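Local coordinates for triggering receptor expressed on myeloid cells 1 (Mus musculus, PDB 1U9K), which amplifies inflammatory responses in innate and adaptive immunity as a cell-surface receptor that, once ligand-activated, multimerizes and signals through the transmembrane adapter TYROBP/DAP12, at residues Y9-G14 with T81-T86; T16-C21 with M75-M80; A34-P39 with R92-H97. One frame throughout, in Å; residues are numbered along the deposited sequence.

Contact 1: residues Y9-G14 with T81-T86; sequences YDLVEG and TDLQVT. With ZN (zinc ion), chain C.
Gly14 and Leu83 join the two backbones through a single hydrogen bond, Gly14 N to Leu83 O at 2.8 Å, with the donor in the carbonyl plane on a lone pair, while the touching parts run 123° apart. The same oxygen also receives the CA-H of Glu13, so Leu83 O is shared by two successive residues of the turn. Gly14 has a positive phi (98°), at which a side chain would be jammed against the carbonyl oxygen of Glu13; without one, Asp82 OD1 comes to 3.7 Å from Gly14 CA. On the inner side the leucines carry the contact: the CD1 methyl of Leu11 presses on Leu83 CD1 at 3.4 Å, tighter than usual for two carbons. Outward, Glu13 lies across Val85, its OE2 4.0 Å from Val85 CG2. With CG held between the backbone N and the carbonyl carbon (chi1 58°) and the chain extended beyond, its carboxylate reaches both a zinc ion and a water. OE2 binds the metal at 1.8 Å, and the terminal carboxylate of Thr114, the end of this construct, supplies a second ligand. OE1 takes a hydrogen from the water, which also donates to Gln84 OE1 and accepts from Val85 N at 2.8 Å, so solvent ties the metal-binding carboxylate to the opposite loop. The Gln84 amide is held at its other end as well, NE2 donating to Asp82 O from above the carbonyl plane. This surface contact lies at one end of the V-type immunoglobulin domain, joining the turn after strand 7-11 to the loop between strands 75-80 and 89-96. Strand 7-11 pairs with strand 103-113, and Leu11 and Leu83 both rest on Leu17 of strand 17-22.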
ATOM      1  N   TYR A   9       9.191 -10.214  -0.157  1.00 24.88           N
ATOM      2  CA  TYR A   9       8.509 -10.539  -1.393  1.00 25.35           C
ATOM      3  C   TYR A   9       9.581 -10.500  -2.461  1.00 24.76           C
ATOM      4  O   TYR A   9      10.034  -9.436  -2.790  1.00 25.32           O
ATOM      5  CB  TYR A   9       7.469  -9.479  -1.709  1.00 25.84           C
ATOM      6  CG  TYR A   9       6.154  -9.645  -0.934  1.00 28.59           C
ATOM      7  CD1 TYR A   9       6.091  -9.421   0.451  1.00 29.53           C
ATOM      8  CD2 TYR A   9       4.977 -10.001  -1.588  1.00 28.82           C
ATOM      9  CE1 TYR A   9       4.897  -9.554   1.148  1.00 30.34           C
ATOM     10  CE2 TYR A   9       3.777 -10.167  -0.890  1.00 31.66           C
ATOM     11  CZ  TYR A   9       3.734  -9.932   0.474  1.00 32.11           C
ATOM     12  OH  TYR A   9       2.513 -10.065   1.123  1.00 33.07           O
ATOM     13  N   ASP A  10       9.947 -11.654  -3.000  1.00 23.65           N
ATOM     14  CA  ASP A  10      11.052 -11.795  -3.988  1.00 24.23           C
ATOM     15  C   ASP A  10      10.444 -11.944  -5.367  1.00 23.77           C
ATOM     16  O   ASP A  10       9.663 -12.882  -5.589  1.00 24.58           O
ATOM     17  CB  ASP A  10      11.804 -13.069  -3.724  1.00 25.48           C
ATOM     18  CG  ASP A  10      12.798 -12.914  -2.658  1.00 29.02           C
ATOM     19  OD1 ASP A  10      13.799 -12.177  -2.885  1.00 35.02           O
ATOM     20  OD2 ASP A  10      12.631 -13.479  -1.559  1.00 30.97           O
ATOM     21  N   LEU A  11      10.757 -11.041  -6.290  1.00 21.53           N
ATOM     22  CA  LEU A  11      10.127 -11.105  -7.588  1.00 20.58           C
ATOM     23  C   LEU A  11      11.197 -10.758  -8.629  1.00 19.47           C
ATOM     24  O   LEU A  11      12.262 -10.296  -8.287  1.00 19.51           O
ATOM     25  CB  LEU A  11       8.963 -10.111  -7.698  1.00 21.03           C
ATOM     26  CG  LEU A  11       7.800 -10.465  -6.772  1.00 22.55           C
ATOM     27  CD1 LEU A  11       6.948  -9.292  -6.683  1.00 26.76           C
ATOM     28  CD2 LEU A  11       7.045 -11.689  -7.263  1.00 24.28           C
ATOM     29  N   VAL A  12      10.837 -11.032  -9.874  1.00 18.07           N
ATOM     30  CA  VAL A  12      11.662 -10.785 -11.020  1.00 16.85           C
ATOM     31  C   VAL A  12      11.145  -9.526 -11.625  1.00 17.35           C
ATOM     32  O   VAL A  12       9.911  -9.261 -11.621  1.00 17.57           O
ATOM     33  CB  VAL A  12      11.600 -11.924 -12.012  1.00 16.70           C
ATOM     34  CG1 VAL A  12      12.594 -11.684 -13.126  1.00 16.03           C
ATOM     35  CG2 VAL A  12      11.943 -13.189 -11.310  1.00 17.72           C
ATOM     36  N   GLU A  13      12.067  -8.759 -12.161  1.00 15.98           N
ATOM     37  CA  GLU A  13      11.701  -7.564 -12.917  1.00 17.47           C
ATOM     38  C   GLU A  13      10.723  -7.854 -14.076  1.00 16.79           C
ATOM     39  O   GLU A  13      10.835  -8.866 -14.775  1.00 17.06           O
ATOM     40  CB  GLU A  13      12.961  -6.892 -13.424  1.00 16.88           C
ATOM     41  CG  GLU A  13      13.827  -7.764 -14.285  1.00 19.92           C
ATOM     42  CD  GLU A  13      15.099  -7.052 -14.694  1.00 24.85           C
ATOM     43  OE1 GLU A  13      14.934  -5.991 -15.365  1.00 27.75           O
ATOM     44  OE2 GLU A  13      16.218  -7.594 -14.427  1.00 18.50           O
ATOM     45  N   GLY A  14       9.707  -6.996 -14.197  1.00 15.86           N
ATOM     46  CA  GLY A  14       8.625  -7.176 -15.136  1.00 15.05           C
ATOM     47  C   GLY A  14       7.370  -7.792 -14.529  1.00 14.78           C
ATOM     48  O   GLY A  14       6.297  -7.750 -15.129  1.00 13.89           O
ATOM     49  N   THR A  81       2.939  -2.708 -11.072  1.00 20.76           N
ATOM     50  CA  THR A  81       3.140  -3.433 -12.286  1.00 21.47           C
ATOM     51  C   THR A  81       4.507  -3.110 -12.836  1.00 21.07           C
ATOM     52  O   THR A  81       5.122  -2.123 -12.472  1.00 20.47           O
ATOM     53  CB  THR A  81       2.101  -3.078 -13.313  1.00 23.43           C
ATOM     54  OG1 THR A  81       2.008  -1.635 -13.428  1.00 22.53           O
ATOM     55  CG2 THR A  81       0.714  -3.544 -12.847  1.00 24.56           C
ATOM     56  N   ASP A  82       4.981  -4.006 -13.680  1.00 20.46           N
ATOM     57  CA  ASP A  82       6.219  -3.822 -14.425  1.00 22.04           C
ATOM     58  C   ASP A  82       7.337  -3.455 -13.456  1.00 20.61           C
ATOM     59  O   ASP A  82       7.982  -2.431 -13.587  1.00 20.33           O
ATOM     60  CB  ASP A  82       6.067  -2.741 -15.491  1.00 22.88           C
ATOM     61  CG  ASP A  82       7.169  -2.823 -16.541  1.00 29.33           C
ATOM     62  OD1 ASP A  82       7.775  -3.937 -16.697  1.00 33.96           O
ATOM     63  OD2 ASP A  82       7.530  -1.826 -17.226  1.00 37.25           O
ATOM     64  N   LEU A  83       7.538  -4.292 -12.446  1.00 20.49           N
ATOM     65  CA  LEU A  83       8.556  -4.025 -11.442  1.00 19.81           C
ATOM     66  C   LEU A  83       9.937  -3.872 -12.031  1.00 20.05           C
ATOM     67  O   LEU A  83      10.325  -4.576 -12.944  1.00 18.64           O
ATOM     68  CB  LEU A  83       8.612  -5.162 -10.414  1.00 19.40           C
ATOM     69  CG  LEU A  83       7.417  -5.270  -9.490  1.00 20.75           C
ATOM     70  CD1 LEU A  83       7.442  -6.619  -8.763  1.00 23.73           C
ATOM     71  CD2 LEU A  83       7.382  -4.120  -8.564  1.00 23.82           C
ATOM     72  N   GLN A  84      10.690  -2.937 -11.486  1.00 20.79           N
ATOM     73  CA  GLN A  84      12.077  -2.747 -11.840  1.00 21.59           C
ATOM     74  C   GLN A  84      12.955  -3.034 -10.651  1.00 21.07           C
ATOM     75  O   GLN A  84      12.509  -2.939  -9.513  1.00 19.04           O
ATOM     76  CB  GLN A  84      12.296  -1.295 -12.295  1.00 23.35           C
ATOM     77  CG  GLN A  84      11.410  -0.857 -13.474  1.00 26.79           C
ATOM     78  CD  GLN A  84      11.660  -1.679 -14.732  1.00 32.86           C
ATOM     79  OE1 GLN A  84      12.796  -1.954 -15.058  1.00 36.03           O
ATOM     80  NE2 GLN A  84      10.594  -2.100 -15.422  1.00 37.04           N
ATOM     81  N   VAL A  85      14.223  -3.347 -10.913  1.00 20.65           N
ATOM     82  CA  VAL A  85      15.134  -3.647  -9.823  1.00 22.86           C
ATOM     83  C   VAL A  85      15.207  -2.459  -8.827  1.00 23.17           C
ATOM     84  O   VAL A  85      15.270  -2.675  -7.629  1.00 23.60           O
ATOM     85  CB  VAL A  85      16.551  -4.035 -10.302  1.00 22.79           C
ATOM     86  CG1 VAL A  85      17.487  -4.234  -9.085  1.00 26.73           C
ATOM     87  CG2 VAL A  85      16.530  -5.307 -11.152  1.00 23.33           C
ATOM     88  N   THR A  86      15.173  -1.231  -9.334  1.00 23.31           N
ATOM     89  CA  THR A  86      15.154  -0.029  -8.491  1.00 23.81           C
ATOM     90  C   THR A  86      13.894   0.190  -7.668  1.00 22.83           C
ATOM     91  O   THR A  86      13.889   1.100  -6.858  1.00 22.57           O
ATOM     92  CB  THR A  86      15.370   1.277  -9.336  1.00 23.71           C
ATOM     93  OG1 THR A  86      14.406   1.326 -10.391  1.00 26.61           O
ATOM     94  CG2 THR A  86      16.678   1.283 -10.038  1.00 26.49           C
TER
HETATM   95 ZN    ZN C 135      16.749  -9.128 -13.551  1.00 35.44          ZN
HETATM   96  O   HOH W   1      14.894  -3.313 -13.622  1.00 37.08           O

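Contact 2: residues T16-C21 with M75-M80; sequences TLTVKC and MLQVQM
Leu17, Val19 and Cys21 face Met80, Val78 and Leu76 as hydrogen-bonded pairs of an antiparallel ladder, the B-E strand pair of the V-set immunoglobulin sandwich. The strand axes are 4.7 Å apart at an angle of 164°, and six backbone hydrogen bonds close the three pairs. All six of these side chains enter the core. Leu17 CD2 lies alongside the thioether of Met80, 3.8 Å from SD. The two valines meet less closely, with Val19 CB 4.5 Å from Val78 CB. Trp35 of the facing sheet packs against both Val78 and Met80, and Cys21 is disulfide-bonded to Cys93.

On the outer face, which bears Thr18, Lys20, Gln77 and Gln79, the Thr18 side chain sits against both glutamines. Its methyl CG2 fits against the flat amide of Gln77, 3.7 Å from CD, while its OG1 lies beside Gln79 CG; putting OG1 beside the backbone N (chi1 -61°) turns these two branches to different partners. Lys20 runs alongside Gln77, the aliphatic end of its chain making the contact, with CE 3.4 Å from Gln77 OE1. A weak hydrogen bond from Gln77 NE2 to Gln79 OE1 links the two amides along the strand. At the end of the ladder Met75 bends at chi2 and chi3 and curls across to the partner strand, placing SD 3.5 Å from Lys20 CB and 3.4 Å from Cys21 N.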
ATOM      1  N   THR A  16       4.399  -8.295 -11.583  1.00 19.78           N
ATOM      2  CA  THR A  16       3.529  -7.410 -10.815  1.00 20.51           C
ATOM      3  C   THR A  16       3.534  -7.894  -9.363  1.00 20.09           C
ATOM      4  O   THR A  16       3.431  -9.118  -9.088  1.00 20.41           O
ATOM      5  CB  THR A  16       2.110  -7.492 -11.347  1.00 21.14           C
ATOM      6  OG1 THR A  16       2.075  -7.012 -12.678  1.00 19.27           O
ATOM      7  CG2 THR A  16       1.200  -6.609 -10.597  1.00 22.61           C
ATOM      8  N   LEU A  17       3.743  -6.955  -8.463  1.00 19.57           N
ATOM      9  CA  LEU A  17       3.605  -7.197  -7.031  1.00 21.03           C
ATOM     10  C   LEU A  17       2.153  -7.047  -6.642  1.00 21.22           C
ATOM     11  O   LEU A  17       1.534  -6.044  -7.022  1.00 22.45           O
ATOM     12  CB  LEU A  17       4.408  -6.188  -6.266  1.00 20.16           C
ATOM     13  CG  LEU A  17       4.228  -6.168  -4.756  1.00 22.26           C
ATOM     14  CD1 LEU A  17       4.685  -7.485  -4.205  1.00 22.83           C
ATOM     15  CD2 LEU A  17       4.874  -4.957  -4.096  1.00 25.11           C
ATOM     16  N   THR A  18       1.604  -8.009  -5.903  1.00 20.97           N
ATOM     17  CA  THR A  18       0.260  -7.873  -5.351  1.00 21.62           C
ATOM     18  C   THR A  18       0.362  -8.089  -3.853  1.00 21.71           C
ATOM     19  O   THR A  18       0.914  -9.089  -3.434  1.00 20.85           O
ATOM     20  CB  THR A  18      -0.710  -8.918  -5.937  1.00 21.77           C
ATOM     21  OG1 THR A  18      -0.812  -8.753  -7.356  1.00 24.13           O
ATOM     22  CG2 THR A  18      -2.121  -8.693  -5.454  1.00 25.01           C
ATOM     23  N   VAL A  19      -0.218  -7.185  -3.069  1.00 21.47           N
ATOM     24  CA  VAL A  19      -0.180  -7.230  -1.623  1.00 21.54           C
ATOM     25  C   VAL A  19      -1.608  -7.007  -1.158  1.00 22.53           C
ATOM     26  O   VAL A  19      -2.284  -6.115  -1.648  1.00 22.37           O
ATOM     27  CB  VAL A  19       0.735  -6.119  -1.078  1.00 22.12           C
ATOM     28  CG1 VAL A  19       0.616  -5.964   0.414  1.00 25.22           C
ATOM     29  CG2 VAL A  19       2.147  -6.370  -1.513  1.00 24.46           C
ATOM     30  N   LYS A  20      -2.087  -7.903  -0.296  1.00 23.07           N
ATOM     31  CA  LYS A  20      -3.426  -7.826   0.309  1.00 24.30           C
ATOM     32  C   LYS A  20      -3.267  -7.405   1.752  1.00 23.73           C
ATOM     33  O   LYS A  20      -2.687  -8.158   2.568  1.00 22.39           O
ATOM     34  CB  LYS A  20      -4.103  -9.192   0.252  1.00 24.73           C
ATOM     35  CG  LYS A  20      -4.246  -9.687  -1.165  1.00 29.04           C
ATOM     36  CD  LYS A  20      -5.407 -10.621  -1.366  1.00 33.76           C
ATOM     37  CE  LYS A  20      -5.336 -11.221  -2.771  1.00 38.47           C
ATOM     38  NZ  LYS A  20      -6.747 -11.583  -3.297  1.00 41.77           N
ATOM     39  N   CYS A  21      -3.753  -6.220   2.057  1.00 22.65           N
ATOM     40  CA  CYS A  21      -3.692  -5.618   3.379  1.00 23.69           C
ATOM     41  C   CYS A  21      -5.048  -5.548   4.039  1.00 22.58           C
ATOM     42  O   CYS A  21      -5.837  -4.678   3.694  1.00 22.76           O
ATOM     43  CB  CYS A  21      -3.137  -4.205   3.287  1.00 23.99           C
ATOM     44  SG  CYS A  21      -1.458  -4.182   2.614  1.00 33.27           S
ATOM     45  N   MET A  75     -10.563  -5.191   3.021  1.00 19.67           N
ATOM     46  CA  MET A  75      -9.306  -5.449   2.324  1.00 21.46           C
ATOM     47  C   MET A  75      -8.906  -4.221   1.472  1.00 21.21           C
ATOM     48  O   MET A  75      -9.726  -3.624   0.773  1.00 19.74           O
ATOM     49  CB  MET A  75      -9.464  -6.700   1.419  1.00 22.17           C
ATOM     50  CG  MET A  75      -8.272  -7.107   0.535  1.00 28.78           C
ATOM     51  SD  MET A  75      -6.825  -7.507   1.559  1.00 40.54           S
ATOM     52  CE  MET A  75      -7.474  -8.824   2.727  1.00 35.58           C
ATOM     53  N   LEU A  76      -7.640  -3.870   1.525  1.00 20.62           N
ATOM     54  CA  LEU A  76      -7.037  -2.972   0.561  1.00 22.62           C
ATOM     55  C   LEU A  76      -6.030  -3.796  -0.229  1.00 23.46           C
ATOM     56  O   LEU A  76      -5.172  -4.425   0.408  1.00 26.41           O
ATOM     57  CB  LEU A  76      -6.283  -1.946   1.378  1.00 24.09           C
ATOM     58  CG  LEU A  76      -5.624  -0.792   0.688  1.00 28.05           C
ATOM     59  CD1 LEU A  76      -6.720   0.140   0.181  1.00 28.69           C
ATOM     60  CD2 LEU A  76      -4.709  -0.079   1.670  1.00 26.91           C
ATOM     61  N   GLN A  77      -6.109  -3.844  -1.547  1.00 21.58           N
ATOM     62  CA  GLN A  77      -5.088  -4.564  -2.351  1.00 21.72           C
ATOM     63  C   GLN A  77      -4.242  -3.590  -3.145  1.00 21.09           C
ATOM     64  O   GLN A  77      -4.766  -2.714  -3.840  1.00 20.22           O
ATOM     65  CB  GLN A  77      -5.753  -5.506  -3.348  1.00 22.31           C
ATOM     66  CG  GLN A  77      -4.792  -6.374  -4.102  1.00 22.64           C
ATOM     67  CD  GLN A  77      -5.502  -7.316  -5.006  1.00 28.15           C
ATOM     68  OE1 GLN A  77      -5.930  -8.376  -4.583  1.00 29.51           O
ATOM     69  NE2 GLN A  77      -5.653  -6.928  -6.254  1.00 26.72           N
ATOM     70  N   VAL A  78      -2.938  -3.773  -3.091  1.00 19.39           N
ATOM     71  CA  VAL A  78      -2.029  -2.930  -3.834  1.00 20.93           C
ATOM     72  C   VAL A  78      -1.385  -3.735  -4.944  1.00 21.22           C
ATOM     73  O   VAL A  78      -1.063  -4.895  -4.748  1.00 20.12           O
ATOM     74  CB  VAL A  78      -0.948  -2.391  -2.890  1.00 22.29           C
ATOM     75  CG1 VAL A  78       0.033  -1.538  -3.682  1.00 27.18           C
ATOM     76  CG2 VAL A  78      -1.608  -1.630  -1.716  1.00 24.77           C
ATOM     77  N   GLN A  79      -1.265  -3.159  -6.142  1.00 20.84           N
ATOM     78  CA  GLN A  79      -0.526  -3.803  -7.212  1.00 21.18           C
ATOM     79  C   GLN A  79       0.462  -2.795  -7.731  1.00 21.89           C
ATOM     80  O   GLN A  79       0.097  -1.617  -7.905  1.00 22.39           O
ATOM     81  CB  GLN A  79      -1.428  -4.241  -8.330  1.00 22.41           C
ATOM     82  CG  GLN A  79      -2.256  -5.453  -8.016  1.00 25.79           C
ATOM     83  CD  GLN A  79      -3.228  -5.738  -9.135  1.00 32.43           C
ATOM     84  OE1 GLN A  79      -4.432  -5.502  -8.996  1.00 38.59           O
ATOM     85  NE2 GLN A  79      -2.701  -6.173 -10.271  1.00 35.45           N
ATOM     86  N   MET A  80       1.695  -3.231  -7.980  1.00 20.43           N
ATOM     87  CA  MET A  80       2.720  -2.437  -8.684  1.00 21.41           C
ATOM     88  C   MET A  80       3.099  -3.254  -9.880  1.00 21.81           C
ATOM     89  O   MET A  80       3.512  -4.379  -9.721  1.00 20.34           O
ATOM     90  CB  MET A  80       3.977  -2.251  -7.821  1.00 21.93           C
ATOM     91  CG  MET A  80       3.726  -1.461  -6.585  1.00 24.11           C
ATOM     92  SD  MET A  80       5.158  -1.382  -5.476  1.00 27.05           S
ATOM     93  CE  MET A  80       6.387  -0.719  -6.455  1.00 27.23           C
TER

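Contact 3: residues A34-P39 with R92-H97; sequences AWQRLP and RCVIYH. With ZN (zinc ion), chain D.
Trp35 and Cys93 meet on the core face as a non-hydrogen-bonded antiparallel pair, with Cys93 SG at the edge of the indole, 3.7 Å from both Trp35 CE3 and CZ3. Arg92 N lies over one face of the same ring, offset toward its rim. On the other side of the sheet, the Ala34 methyl CB packs against both Val94 CG2 and Tyr96 CB, 3.8 Å from each. Four backbone hydrogen bonds close the flanking pairs, Ala34 with Val94 and Gln36 with Arg92.

Farther out, Arg92 grips Gln36 side-on: NE and NH2 both donate to Gln36 OE1 at 2.9 Å, and the amide and guanidinium planes are only 15° apart. Leu38 CD2 sits over the centre of the guanidinium, 3.6 Å above its plane, so the group is held from one face and one edge. A leucine in place of Arg92 would probably leave Gln36 OE1 without its two donors and the amide less firmly oriented. Further along the same segment, His97 ND1 binds a zinc ion. Trp35 on strand C beside the disulfide that joins Cys21 of strand B to Cys93 of strand F is the hallmark core of an immunoglobulin domain.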
ATOM      1  N   ALA A  34      -3.390   4.339   2.281  1.00 18.52           N
ATOM      2  CA  ALA A  34      -2.294   4.673   1.426  1.00 18.97           C
ATOM      3  C   ALA A  34      -1.282   3.553   1.356  1.00 18.21           C
ATOM      4  O   ALA A  34      -1.131   2.734   2.277  1.00 20.16           O
ATOM      5  CB  ALA A  34      -1.634   5.908   1.868  1.00 18.71           C
ATOM      6  N   TRP A  35      -0.554   3.566   0.252  1.00 19.48           N
ATOM      7  CA  TRP A  35       0.655   2.767   0.063  1.00 18.65           C
ATOM      8  C   TRP A  35       1.859   3.693   0.124  1.00 18.72           C
ATOM      9  O   TRP A  35       1.858   4.712  -0.526  1.00 19.05           O
ATOM     10  CB  TRP A  35       0.600   2.129  -1.305  1.00 20.05           C
ATOM     11  CG  TRP A  35       1.755   1.192  -1.711  1.00 19.20           C
ATOM     12  CD1 TRP A  35       2.512   1.328  -2.825  1.00 20.37           C
ATOM     13  CD2 TRP A  35       2.141  -0.055  -1.110  1.00 19.85           C
ATOM     14  NE1 TRP A  35       3.371   0.275  -2.948  1.00 21.30           N
ATOM     15  CE2 TRP A  35       3.146  -0.608  -1.920  1.00 22.40           C
ATOM     16  CE3 TRP A  35       1.703  -0.793   0.010  1.00 21.22           C
ATOM     17  CZ2 TRP A  35       3.745  -1.808  -1.640  1.00 23.47           C
ATOM     18  CZ3 TRP A  35       2.301  -1.994   0.295  1.00 22.94           C
ATOM     19  CH2 TRP A  35       3.318  -2.493  -0.522  1.00 25.96           C
ATOM     20  N   GLN A  36       2.859   3.324   0.918  1.00 18.22           N
ATOM     21  CA  GLN A  36       4.039   4.133   1.171  1.00 18.81           C
ATOM     22  C   GLN A  36       5.310   3.347   0.914  1.00 18.79           C
ATOM     23  O   GLN A  36       5.349   2.138   1.090  1.00 19.81           O
ATOM     24  CB  GLN A  36       4.099   4.633   2.613  1.00 17.61           C
ATOM     25  CG  GLN A  36       2.867   5.532   2.988  1.00 18.61           C
ATOM     26  CD  GLN A  36       3.062   6.205   4.340  1.00 18.33           C
ATOM     27  OE1 GLN A  36       3.424   5.529   5.294  1.00 20.82           O
ATOM     28  NE2 GLN A  36       2.863   7.516   4.415  1.00 17.34           N
ATOM     29  N   ARG A  37       6.332   4.031   0.447  1.00 18.74           N
ATOM     30  CA  ARG A  37       7.657   3.490   0.444  1.00 19.86           C
ATOM     31  C   ARG A  37       8.423   4.120   1.615  1.00 20.08           C
ATOM     32  O   ARG A  37       8.159   5.261   2.017  1.00 20.31           O
ATOM     33  CB  ARG A  37       8.320   3.771  -0.877  1.00 20.04           C
ATOM     34  CG  ARG A  37       9.656   3.169  -1.090  1.00 22.51           C
ATOM     35  CD  ARG A  37      10.110   3.353  -2.526  1.00 23.35           C
ATOM     36  NE  ARG A  37      11.318   2.601  -2.786  1.00 25.44           N
ATOM     37  CZ  ARG A  37      11.934   2.562  -3.974  1.00 27.11           C
ATOM     38  NH1 ARG A  37      11.446   3.222  -5.019  1.00 28.00           N
ATOM     39  NH2 ARG A  37      13.011   1.854  -4.118  1.00 26.28           N
ATOM     40  N   LEU A  38       9.328   3.345   2.174  1.00 19.63           N
ATOM     41  CA  LEU A  38      10.098   3.784   3.341  1.00 20.44           C
ATOM     42  C   LEU A  38      11.577   3.805   3.021  1.00 19.88           C
ATOM     43  O   LEU A  38      12.304   2.882   3.380  1.00 20.74           O
ATOM     44  CB  LEU A  38       9.824   2.865   4.523  1.00 21.68           C
ATOM     45  CG  LEU A  38       8.367   2.702   4.968  1.00 22.83           C
ATOM     46  CD1 LEU A  38       8.112   1.575   6.026  1.00 27.09           C
ATOM     47  CD2 LEU A  38       7.827   3.971   5.469  1.00 26.34           C
ATOM     48  N   PRO A  39      12.062   4.873   2.378  1.00 19.42           N
ATOM     49  CA  PRO A  39      13.495   5.003   2.161  1.00 19.80           C
ATOM     50  C   PRO A  39      14.226   5.171   3.497  1.00 17.51           C
ATOM     51  O   PRO A  39      13.734   5.819   4.427  1.00 18.61           O
ATOM     52  CB  PRO A  39      13.589   6.172   1.181  1.00 19.25           C
ATOM     53  CG  PRO A  39      12.395   7.013   1.486  1.00 20.79           C
ATOM     54  CD  PRO A  39      11.346   6.070   2.005  1.00 20.69           C
ATOM     55  N   ARG A  92       4.816  -0.102   2.895  1.00 19.04           N
ATOM     56  CA  ARG A  92       3.740  -0.519   3.750  1.00 19.58           C
ATOM     57  C   ARG A  92       2.444   0.066   3.284  1.00 19.51           C
ATOM     58  O   ARG A  92       2.417   1.102   2.630  1.00 19.23           O
ATOM     59  CB  ARG A  92       3.985  -0.069   5.183  1.00 19.29           C
ATOM     60  CG  ARG A  92       4.237   1.384   5.304  1.00 20.88           C
ATOM     61  CD  ARG A  92       4.527   1.855   6.686  1.00 20.61           C
ATOM     62  NE  ARG A  92       4.456   3.315   6.768  1.00 17.51           N
ATOM     63  CZ  ARG A  92       4.942   4.012   7.797  1.00 17.81           C
ATOM     64  NH1 ARG A  92       5.485   3.410   8.795  1.00 18.30           N
ATOM     65  NH2 ARG A  92       4.860   5.321   7.839  1.00 21.39           N
ATOM     66  N   CYS A  93       1.358  -0.587   3.664  1.00 20.73           N
ATOM     67  CA  CYS A  93      -0.001  -0.037   3.598  1.00 22.01           C
ATOM     68  C   CYS A  93      -0.332   0.588   4.957  1.00 21.11           C
ATOM     69  O   CYS A  93       0.003   0.027   6.018  1.00 20.11           O
ATOM     70  CB  CYS A  93      -1.061  -1.143   3.471  1.00 24.63           C
ATOM     71  SG  CYS A  93      -0.985  -2.222   2.058  1.00 35.34           S
ATOM     72  N   VAL A  94      -1.015   1.727   4.921  1.00 20.80           N
ATOM     73  CA  VAL A  94      -1.348   2.451   6.121  1.00 19.96           C
ATOM     74  C   VAL A  94      -2.725   3.068   6.069  1.00 20.01           C
ATOM     75  O   VAL A  94      -3.302   3.317   4.989  1.00 19.42           O
ATOM     76  CB  VAL A  94      -0.377   3.581   6.379  1.00 20.26           C
ATOM     77  CG1 VAL A  94       1.053   3.063   6.562  1.00 19.72           C
ATOM     78  CG2 VAL A  94      -0.501   4.684   5.285  1.00 21.46           C
ATOM     79  N   ILE A  95      -3.270   3.279   7.257  1.00 18.92           N
ATOM     80  CA  ILE A  95      -4.314   4.305   7.440  1.00 19.16           C
ATOM     81  C   ILE A  95      -3.577   5.640   7.400  1.00 19.32           C
ATOM     82  O   ILE A  95      -2.651   5.873   8.190  1.00 18.50           O
ATOM     83  CB  ILE A  95      -5.070   4.141   8.726  1.00 18.87           C
ATOM     84  CG1 ILE A  95      -5.657   2.729   8.867  1.00 19.08           C
ATOM     85  CG2 ILE A  95      -6.181   5.269   8.849  1.00 22.41           C
ATOM     86  CD1 ILE A  95      -6.585   2.315   7.729  1.00 21.40           C
ATOM     87  N   TYR A  96      -4.021   6.498   6.486  1.00 19.27           N
ATOM     88  CA  TYR A  96      -3.453   7.771   6.182  1.00 19.67           C
ATOM     89  C   TYR A  96      -4.312   8.928   6.675  1.00 20.22           C
ATOM     90  O   TYR A  96      -5.466   9.126   6.239  1.00 21.78           O
ATOM     91  CB  TYR A  96      -3.241   7.856   4.702  1.00 20.74           C
ATOM     92  CG  TYR A  96      -2.413   9.035   4.212  1.00 20.97           C
ATOM     93  CD1 TYR A  96      -1.036   9.092   4.403  1.00 24.11           C
ATOM     94  CD2 TYR A  96      -3.028  10.061   3.498  1.00 24.54           C
ATOM     95  CE1 TYR A  96      -0.292  10.169   3.940  1.00 26.68           C
ATOM     96  CE2 TYR A  96      -2.303  11.147   3.029  1.00 28.02           C
ATOM     97  CZ  TYR A  96      -0.932  11.180   3.233  1.00 28.06           C
ATOM     98  OH  TYR A  96      -0.242  12.256   2.770  1.00 36.50           O
ATOM     99  N   HIS A  97      -3.755   9.667   7.624  1.00 20.23           N
ATOM    100  CA  HIS A  97      -4.467  10.768   8.279  1.00 21.76           C
ATOM    101  C   HIS A  97      -3.501  11.824   8.803  1.00 22.35           C
ATOM    102  O   HIS A  97      -3.434  12.059  10.003  1.00 23.02           O
ATOM    103  CB  HIS A  97      -5.342  10.239   9.416  1.00 21.50           C
ATOM    104  CG  HIS A  97      -4.606   9.264  10.368  1.00 23.47           C
ATOM    105  ND1 HIS A  97      -5.263   8.526  11.330  1.00 26.31           N
ATOM    106  CD2 HIS A  97      -3.297   8.941  10.473  1.00 25.78           C
ATOM    107  CE1 HIS A  97      -4.387   7.788  11.987  1.00 27.19           C
ATOM    108  NE2 HIS A  97      -3.188   8.021  11.487  1.00 23.68           N
TER
HETATM  109 ZN    ZN D 136      -7.533   8.307  11.425  1.00 55.23          ZN

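Along the chain the segments come in the order 9-14, 16-21, 34-39, 75-80, 81-86, 92-97: contact 2 is nested within contact 1, and contact 3 crosses both. Contact 2 belongs to the four-stranded sheet and contact 3 to the five-stranded one. Their centres are 12 Å apart, bridged by the disulfide and by packing across the core. Contact 1 lies at the domain end, 14 Å from contact 2 and 19 Å from contact 3. Leu17 of contact 2 packs against Leu11 and Leu83 of contact 1, and a probable hydrogen bond joins Thr86 O to Arg37 NH2. Contacts 2 and 3 thus tie the two sheets of the extracellular V-type domain together, and contact 1 closes the end of the sandwich.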